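PDB 4MO9: periplasmic binding protein, which probably binds an iron complex or similar solute outside the membrane and hands it to an ABC importer, as related TroA-like binding proteins do. Local coordinates for residues 192-204 and 224-237. Residues are numbered along the deposited sequence; the frame is centred on the assembly and turned at random.
Sequences VSKINKPKPTVYL and WGALATMAGADVIT
Thr201 and Val202 pair in parallel with Asp234 and Val235 through three backbone hydrogen bonds: Asp234 N to Pro200 O, Val202 N to Asp234 O (2.9 Å) and Ile236 N to Val202 O. Strand 234-235 thereby closes a beta-alpha-beta unit and forms one edge of the five-stranded sheet, whose next strand, 259-263, lies beyond 201-206. Helix 224-230 runs nearly antiparallel to strand 201-204, at 160°. A Schellman motif ends it, and Gly232 takes the positive phi (92°) there that would jam a CB against the preceding carbonyl. A side chain at Gly232 would also crowd Val192 CG1, which packs on Met230 O at 3.5 Å.

On the helix-facing side, branched and small residues interlock. Val202 CG1 stands between its own backbone N and carbonyl carbon (chi1 57°), a rotation that sets it against Ala233 CB at 3.6 Å. Leu204 reaches farther, and its CD1 fits among Trp224 O, Gly225 CA and Ala228 CB, where glycine and alanine leave room for a methyl. On the other face Thr201 and Asp234 lie side by side; Thr201 OG1 is hydrogen-bonded to Asp258 N, while Asp234 OD1 forms a salt bridge with Lys238. Ile236 sends CG2 against Thr201 CB (3.6 Å) and CD1 against Tyr203 CB (3.7 Å), straddling the Val202 carbonyl. Cut back to an alanine, Ile236 would lose both branches, which would probably leave Thr201 CB and Tyr203 CB without their apolar cover and open a gap beside Phe251.

A water continues the pairing past Ile236, accepting from Leu204 N and donating to Val202 O and Thr237 OG1, which is also hydrogen-bonded to Phe218 O. Val202 O and Leu204 N thus keep partners where strand 234-235 stops, whereas Ala231 O, covered by Val192 CG2, is buried without one.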
ATOM      1  N   VAL A 192      18.050  -5.169  10.542  1.00 30.33           N
ATOM      2  CA  VAL A 192      17.145  -5.595  11.618  1.00 33.61           C
ATOM      3  C   VAL A 192      17.545  -6.957  12.193  1.00 35.44           C
ATOM      4  O   VAL A 192      17.550  -7.156  13.420  1.00 36.04           O
ATOM      5  CB  VAL A 192      15.668  -5.640  11.147  1.00 39.08           C
ATOM      6  CG1 VAL A 192      14.833  -6.520  12.071  1.00 38.97           C
ATOM      7  CG2 VAL A 192      15.085  -4.235  11.071  1.00 37.98           C
ATOM      8  N   SER A 193      17.920  -7.881  11.310  1.00 33.59           N
ATOM      9  CA  SER A 193      18.295  -9.229  11.729  1.00 32.43           C
ATOM     10  C   SER A 193      19.546  -9.237  12.590  1.00 34.69           C
ATOM     11  O   SER A 193      19.784 -10.192  13.340  1.00 39.83           O
ATOM     12  CB  SER A 193      18.489 -10.151  10.508  1.00 36.23           C
ATOM     13  OG  SER A 193      19.770  -9.957   9.910  1.00 35.77           O
ATOM     14  N   LYS A 194      20.357  -8.185  12.488  1.00 33.08           N
ATOM     15  CA  LYS A 194      21.611  -8.126  13.237  1.00 37.13           C
ATOM     16  C   LYS A 194      21.556  -7.230  14.475  1.00 36.48           C
ATOM     17  O   LYS A 194      22.533  -7.134  15.224  1.00 38.17           O
ATOM     18  CB  LYS A 194      22.765  -7.723  12.315  1.00 42.38           C
ATOM     19  CG  LYS A 194      23.254  -8.882  11.464  1.00 45.53           C
ATOM     20  CD  LYS A 194      23.705  -8.437  10.083  1.00 48.98           C
ATOM     21  CE  LYS A 194      23.942  -9.661   9.189  1.00 51.54           C
ATOM     22  NZ  LYS A 194      24.284  -9.301   7.786  1.00 51.06           N
ATOM     23  N   ILE A 195      20.411  -6.587  14.687  1.00 35.39           N
ATOM     24  CA  ILE A 195      20.171  -5.828  15.910  1.00 38.41           C
ATOM     25  C   ILE A 195      19.719  -6.784  17.002  1.00 43.75           C
ATOM     26  O   ILE A 195      18.715  -7.488  16.833  1.00 45.17           O
ATOM     27  CB  ILE A 195      19.107  -4.732  15.686  1.00 37.65           C
ATOM     28  CG1 ILE A 195      19.638  -3.710  14.678  1.00 36.94           C
ATOM     29  CG2 ILE A 195      18.731  -4.041  17.011  1.00 39.52           C
ATOM     30  CD1 ILE A 195      18.620  -2.644  14.266  1.00 37.01           C
ATOM     31  N   ASN A 196      20.463  -6.807  18.113  1.00 44.32           N
ATOM     32  CA  ASN A 196      20.197  -7.703  19.237  1.00 43.12           C
ATOM     33  C   ASN A 196      19.649  -6.981  20.488  1.00 42.20           C
ATOM     34  O   ASN A 196      19.368  -7.620  21.506  1.00 40.44           O
ATOM     35  CB  ASN A 196      21.465  -8.508  19.588  1.00 44.16           C
ATOM     36  CG  ASN A 196      21.947  -9.378  18.433  1.00 45.19           C
ATOM     37  OD1 ASN A 196      23.157  -9.585  18.231  1.00 44.91           O
ATOM     38  ND2 ASN A 196      20.997  -9.883  17.660  1.00 41.28           N
ATOM     39  N   LYS A 197      19.484  -5.660  20.398  1.00 44.65           N
ATOM     40  CA  LYS A 197      18.877  -4.861  21.478  1.00 48.38           C
ATOM     41  C   LYS A 197      17.436  -5.290  21.721  1.00 46.18           C
ATOM     42  O   LYS A 197      16.819  -5.908  20.848  1.00 45.88           O
ATOM     43  CB  LYS A 197      18.857  -3.376  21.102  1.00 53.00           C
ATOM     44  CG  LYS A 197      20.189  -2.686  21.166  1.00 59.36           C
ATOM     45  CD  LYS A 197      20.031  -1.178  21.154  1.00 62.69           C
ATOM     46  CE  LYS A 197      19.046  -0.704  20.107  1.00 61.12           C
ATOM     47  NZ  LYS A 197      19.012   0.787  20.015  1.00 62.17           N
ATOM     48  N   PRO A 198      16.875  -4.941  22.891  1.00 46.04           N
ATOM     49  CA  PRO A 198      15.467  -5.293  23.104  1.00 46.08           C
ATOM     50  C   PRO A 198      14.575  -4.649  22.040  1.00 46.20           C
ATOM     51  O   PRO A 198      14.884  -3.542  21.565  1.00 43.93           O
ATOM     52  CB  PRO A 198      15.160  -4.695  24.471  1.00 48.83           C
ATOM     53  CG  PRO A 198      16.488  -4.647  25.169  1.00 49.42           C
ATOM     54  CD  PRO A 198      17.476  -4.316  24.084  1.00 47.10           C
ATOM     55  N   LYS A 199      13.507  -5.345  21.657  1.00 41.41           N
ATOM     56  CA  LYS A 199      12.563  -4.814  20.686  1.00 39.91           C
ATOM     57  C   LYS A 199      11.635  -3.829  21.382  1.00 38.47           C
ATOM     58  O   LYS A 199      11.163  -4.089  22.493  1.00 40.64           O
ATOM     59  CB  LYS A 199      11.759  -5.948  20.052  1.00 42.29           C
ATOM     60  CG  LYS A 199      12.636  -7.011  19.381  1.00 46.51           C
ATOM     61  CD  LYS A 199      11.812  -8.082  18.674  1.00 51.50           C
ATOM     62  CE  LYS A 199      12.715  -9.077  17.944  1.00 55.45           C
ATOM     63  NZ  LYS A 199      13.673  -8.408  17.013  1.00 57.19           N
ATOM     64  N   PRO A 200      11.390  -2.676  20.746  1.00 38.56           N
ATOM     65  CA  PRO A 200      10.405  -1.769  21.338  1.00 41.08           C
ATOM     66  C   PRO A 200       9.005  -2.327  21.160  1.00 39.43           C
ATOM     67  O   PRO A 200       8.707  -2.911  20.107  1.00 40.16           O
ATOM     68  CB  PRO A 200      10.576  -0.472  20.535  1.00 38.76           C
ATOM     69  CG  PRO A 200      11.228  -0.869  19.283  1.00 40.28           C
ATOM     70  CD  PRO A 200      12.088  -2.075  19.598  1.00 38.33           C
ATOM     71  N   THR A 201       8.178  -2.175  22.187  1.00 38.64           N
ATOM     72  CA  THR A 201       6.781  -2.564  22.115  1.00 41.27           C
ATOM     73  C   THR A 201       6.027  -1.470  21.373  1.00 42.98           C
ATOM     74  O   THR A 201       6.299  -0.281  21.566  1.00 42.94           O
ATOM     75  CB  THR A 201       6.168  -2.772  23.516  1.00 44.36           C
ATOM     76  OG1 THR A 201       6.441  -1.629  24.342  1.00 44.89           O
ATOM     77  CG2 THR A 201       6.743  -4.023  24.177  1.00 43.58           C
ATOM     78  N   VAL A 202       5.091  -1.864  20.515  1.00 41.75           N
ATOM     79  CA  VAL A 202       4.359  -0.886  19.722  1.00 40.44           C
ATOM     80  C   VAL A 202       2.854  -1.167  19.685  1.00 38.55           C
ATOM     81  O   VAL A 202       2.431  -2.319  19.528  1.00 37.65           O
ATOM     82  CB  VAL A 202       4.945  -0.788  18.282  1.00 39.36           C
ATOM     83  CG1 VAL A 202       4.921  -2.142  17.586  1.00 39.63           C
ATOM     84  CG2 VAL A 202       4.197   0.239  17.459  1.00 37.85           C
ATOM     85  N   TYR A 203       2.051  -0.115  19.856  1.00 37.09           N
ATOM     86  CA  TYR A 203       0.618  -0.220  19.625  1.00 32.47           C
ATOM     87  C   TYR A 203       0.293   0.403  18.265  1.00 33.76           C
ATOM     88  O   TYR A 203       0.668   1.552  18.001  1.00 35.17           O
ATOM     89  CB  TYR A 203      -0.196   0.448  20.745  1.00 33.87           C
ATOM     90  CG  TYR A 203      -1.655   0.606  20.381  1.00 36.91           C
ATOM     91  CD1 TYR A 203      -2.414  -0.495  20.003  1.00 38.77           C
ATOM     92  CD2 TYR A 203      -2.265   1.854  20.384  1.00 36.85           C
ATOM     93  CE1 TYR A 203      -3.744  -0.365  19.638  1.00 39.97           C
ATOM     94  CE2 TYR A 203      -3.596   1.997  20.020  1.00 39.26           C
ATOM     95  CZ  TYR A 203      -4.332   0.883  19.652  1.00 40.16           C
ATOM     96  OH  TYR A 203      -5.656   1.007  19.294  1.00 41.87           O
ATOM     97  N   LEU A 204      -0.387  -0.359  17.409  1.00 32.79           N
ATOM     98  CA  LEU A 204      -0.678   0.065  16.040  1.00 31.97           C
ATOM     99  C   LEU A 204      -2.177   0.257  15.873  1.00 33.75           C
ATOM    100  O   LEU A 204      -2.962  -0.594  16.295  1.00 36.06           O
ATOM    101  CB  LEU A 204      -0.211  -1.000  15.043  1.00 32.77           C
ATOM    102  CG  LEU A 204       1.251  -1.445  15.045  1.00 31.93           C
ATOM    103  CD1 LEU A 204       1.425  -2.695  14.170  1.00 29.97           C
ATOM    104  CD2 LEU A 204       2.142  -0.335  14.528  1.00 30.30           C
ATOM    105  N   TRP A 224      -0.108  -4.178   8.764  1.00 29.23           N
ATOM    106  CA  TRP A 224       0.812  -3.354   9.554  1.00 29.99           C
ATOM    107  C   TRP A 224       1.496  -4.156  10.670  1.00 28.31           C
ATOM    108  O   TRP A 224       2.652  -3.878  11.034  1.00 30.09           O
ATOM    109  CB  TRP A 224       0.087  -2.132  10.167  1.00 29.60           C
ATOM    110  CG  TRP A 224      -0.135  -1.041   9.168  1.00 29.39           C
ATOM    111  CD1 TRP A 224      -1.289  -0.771   8.486  1.00 32.31           C
ATOM    112  CD2 TRP A 224       0.841  -0.105   8.695  1.00 30.27           C
ATOM    113  NE1 TRP A 224      -1.093   0.290   7.624  1.00 31.40           N
ATOM    114  CE2 TRP A 224       0.206   0.717   7.734  1.00 30.73           C
ATOM    115  CE3 TRP A 224       2.189   0.121   8.990  1.00 31.18           C
ATOM    116  CZ2 TRP A 224       0.875   1.756   7.077  1.00 29.09           C
ATOM    117  CZ3 TRP A 224       2.854   1.147   8.344  1.00 30.22           C
ATOM    118  CH2 TRP A 224       2.197   1.953   7.392  1.00 31.47           C
ATOM    119  N   GLY A 225       0.786  -5.127  11.229  1.00 27.74           N
ATOM    120  CA  GLY A 225       1.369  -5.946  12.280  1.00 32.43           C
ATOM    121  C   GLY A 225       2.491  -6.828  11.751  1.00 33.95           C
ATOM    122  O   GLY A 225       3.492  -7.052  12.438  1.00 33.61           O
ATOM    123  N   ALA A 226       2.324  -7.342  10.535  1.00 32.56           N
ATOM    124  CA  ALA A 226       3.381  -8.150   9.927  1.00 34.02           C
ATOM    125  C   ALA A 226       4.598  -7.284   9.611  1.00 33.57           C
ATOM    126  O   ALA A 226       5.741  -7.686   9.854  1.00 32.67           O
ATOM    127  CB  ALA A 226       2.879  -8.853   8.666  1.00 37.13           C
ATOM    128  N   LEU A 227       4.351  -6.103   9.050  1.00 30.91           N
ATOM    129  CA  LEU A 227       5.426  -5.189   8.699  1.00 29.99           C
ATOM    130  C   LEU A 227       6.193  -4.725   9.938  1.00 31.47           C
ATOM    131  O   LEU A 227       7.429  -4.663   9.923  1.00 31.27           O
ATOM    132  CB  LEU A 227       4.870  -3.978   7.951  1.00 29.02           C
ATOM    133  CG  LEU A 227       4.279  -4.263   6.569  1.00 28.91           C
ATOM    134  CD1 LEU A 227       3.558  -3.020   6.053  1.00 30.20           C
ATOM    135  CD2 LEU A 227       5.375  -4.668   5.607  1.00 29.62           C
ATOM    136  N   ALA A 228       5.474  -4.404  11.006  1.00 31.17           N
ATOM    137  CA  ALA A 228       6.135  -3.948  12.235  1.00 29.90           C
ATOM    138  C   ALA A 228       7.019  -5.052  12.821  1.00 31.53           C
ATOM    139  O   ALA A 228       8.134  -4.796  13.286  1.00 33.83           O
ATOM    140  CB  ALA A 228       5.104  -3.499  13.249  1.00 31.11           C
ATOM    141  N   THR A 229       6.521  -6.282  12.793  1.00 32.31           N
ATOM    142  CA  THR A 229       7.309  -7.430  13.238  1.00 34.79           C
ATOM    143  C   THR A 229       8.586  -7.627  12.406  1.00 33.92           C
ATOM    144  O   THR A 229       9.665  -7.858  12.960  1.00 32.68           O
ATOM    145  CB  THR A 229       6.458  -8.707  13.212  1.00 37.92           C
ATOM    146  OG1 THR A 229       5.388  -8.566  14.157  1.00 37.53           O
ATOM    147  CG2 THR A 229       7.300  -9.925  13.575  1.00 39.20           C
HETATM  148  N   MSE A 230       8.471  -7.524  11.084  1.00 31.54           N
HETATM  149  CA  MSE A 230       9.635  -7.683  10.215  1.00 31.88           C
HETATM  150  C   MSE A 230      10.669  -6.586  10.436  1.00 33.43           C
HETATM  151  O   MSE A 230      11.866  -6.796  10.211  1.00 32.76           O
HETATM  152  CB  MSE A 230       9.212  -7.687   8.743  1.00 30.70           C
HETATM  153  CG  MSE A 230       8.219  -8.778   8.398  1.00 35.96           C
HETATM  154 SE   MSE A 230       7.920  -8.866   6.449  0.71 52.62          SE
HETATM  155  CE  MSE A 230       9.794  -8.996   5.941  1.00 35.92           C
ATOM    156  N   ALA A 231      10.193  -5.413  10.855  1.00 30.13           N
ATOM    157  CA  ALA A 231      11.049  -4.263  11.103  1.00 31.10           C
ATOM    158  C   ALA A 231      11.563  -4.261  12.541  1.00 33.15           C
ATOM    159  O   ALA A 231      12.161  -3.280  12.982  1.00 35.46           O
ATOM    160  CB  ALA A 231      10.292  -2.969  10.818  1.00 29.21           C
ATOM    161  N   GLY A 232      11.320  -5.341  13.283  1.00 33.04           N
ATOM    162  CA  GLY A 232      11.975  -5.530  14.566  1.00 32.01           C
ATOM    163  C   GLY A 232      11.227  -5.003  15.780  1.00 35.62           C
ATOM    164  O   GLY A 232      11.848  -4.729  16.816  1.00 36.87           O
ATOM    165  N   ALA A 233       9.905  -4.870  15.677  1.00 34.04           N
ATOM    166  CA  ALA A 233       9.113  -4.431  16.831  1.00 37.40           C
ATOM    167  C   ALA A 233       8.359  -5.575  17.517  1.00 38.09           C
ATOM    168  O   ALA A 233       8.095  -6.623  16.907  1.00 38.56           O
ATOM    169  CB  ALA A 233       8.146  -3.339  16.430  1.00 36.87           C
ATOM    170  N   ASP A 234       8.018  -5.362  18.784  1.00 38.87           N
ATOM    171  CA  ASP A 234       7.139  -6.270  19.515  1.00 41.65           C
ATOM    172  C   ASP A 234       5.713  -5.708  19.486  1.00 41.04           C
ATOM    173  O   ASP A 234       5.392  -4.772  20.224  1.00 40.45           O
ATOM    174  CB  ASP A 234       7.618  -6.418  20.965  1.00 45.15           C
ATOM    175  CG  ASP A 234       6.852  -7.480  21.734  1.00 51.64           C
ATOM    176  OD1 ASP A 234       5.865  -8.023  21.192  1.00 51.84           O
ATOM    177  OD2 ASP A 234       7.228  -7.769  22.894  1.00 55.18           O
ATOM    178  N   VAL A 235       4.863  -6.272  18.628  1.00 38.62           N
ATOM    179  CA  VAL A 235       3.484  -5.800  18.483  1.00 37.48           C
ATOM    180  C   VAL A 235       2.620  -6.201  19.692  1.00 41.17           C
ATOM    181  O   VAL A 235       2.291  -7.378  19.859  1.00 42.04           O
ATOM    182  CB  VAL A 235       2.862  -6.340  17.178  1.00 37.31           C
ATOM    183  CG1 VAL A 235       1.442  -5.835  17.010  1.00 37.96           C
ATOM    184  CG2 VAL A 235       3.718  -5.935  15.974  1.00 35.10           C
ATOM    185  N   ILE A 236       2.241  -5.233  20.530  1.00 41.23           N
ATOM    186  CA  ILE A 236       1.585  -5.567  21.807  1.00 41.11           C
ATOM    187  C   ILE A 236       0.263  -6.327  21.634  1.00 42.67           C
ATOM    188  O   ILE A 236      -0.193  -7.018  22.549  1.00 47.46           O
ATOM    189  CB  ILE A 236       1.349  -4.322  22.719  1.00 43.21           C
ATOM    190  CG1 ILE A 236       0.240  -3.415  22.165  1.00 39.53           C
ATOM    191  CG2 ILE A 236       2.658  -3.553  22.957  1.00 43.17           C
ATOM    192  CD1 ILE A 236      -0.241  -2.346  23.172  1.00 44.00           C
ATOM    193  N   THR A 237      -0.349  -6.192  20.461  1.00 42.38           N
ATOM    194  CA  THR A 237      -1.637  -6.822  20.177  1.00 43.26           C
ATOM    195  C   THR A 237      -1.506  -8.181  19.475  1.00 45.16           C
ATOM    196  O   THR A 237      -2.520  -8.811  19.172  1.00 47.00           O
ATOM    197  CB  THR A 237      -2.527  -5.907  19.303  1.00 41.93           C
ATOM    198  OG1 THR A 237      -1.738  -5.345  18.245  1.00 39.20           O
ATOM    199  CG2 THR A 237      -3.139  -4.779  20.132  1.00 42.44           C
TER
HETATM  200  O   HOH W   1      -0.265  -3.106  18.354  1.00 36.45           O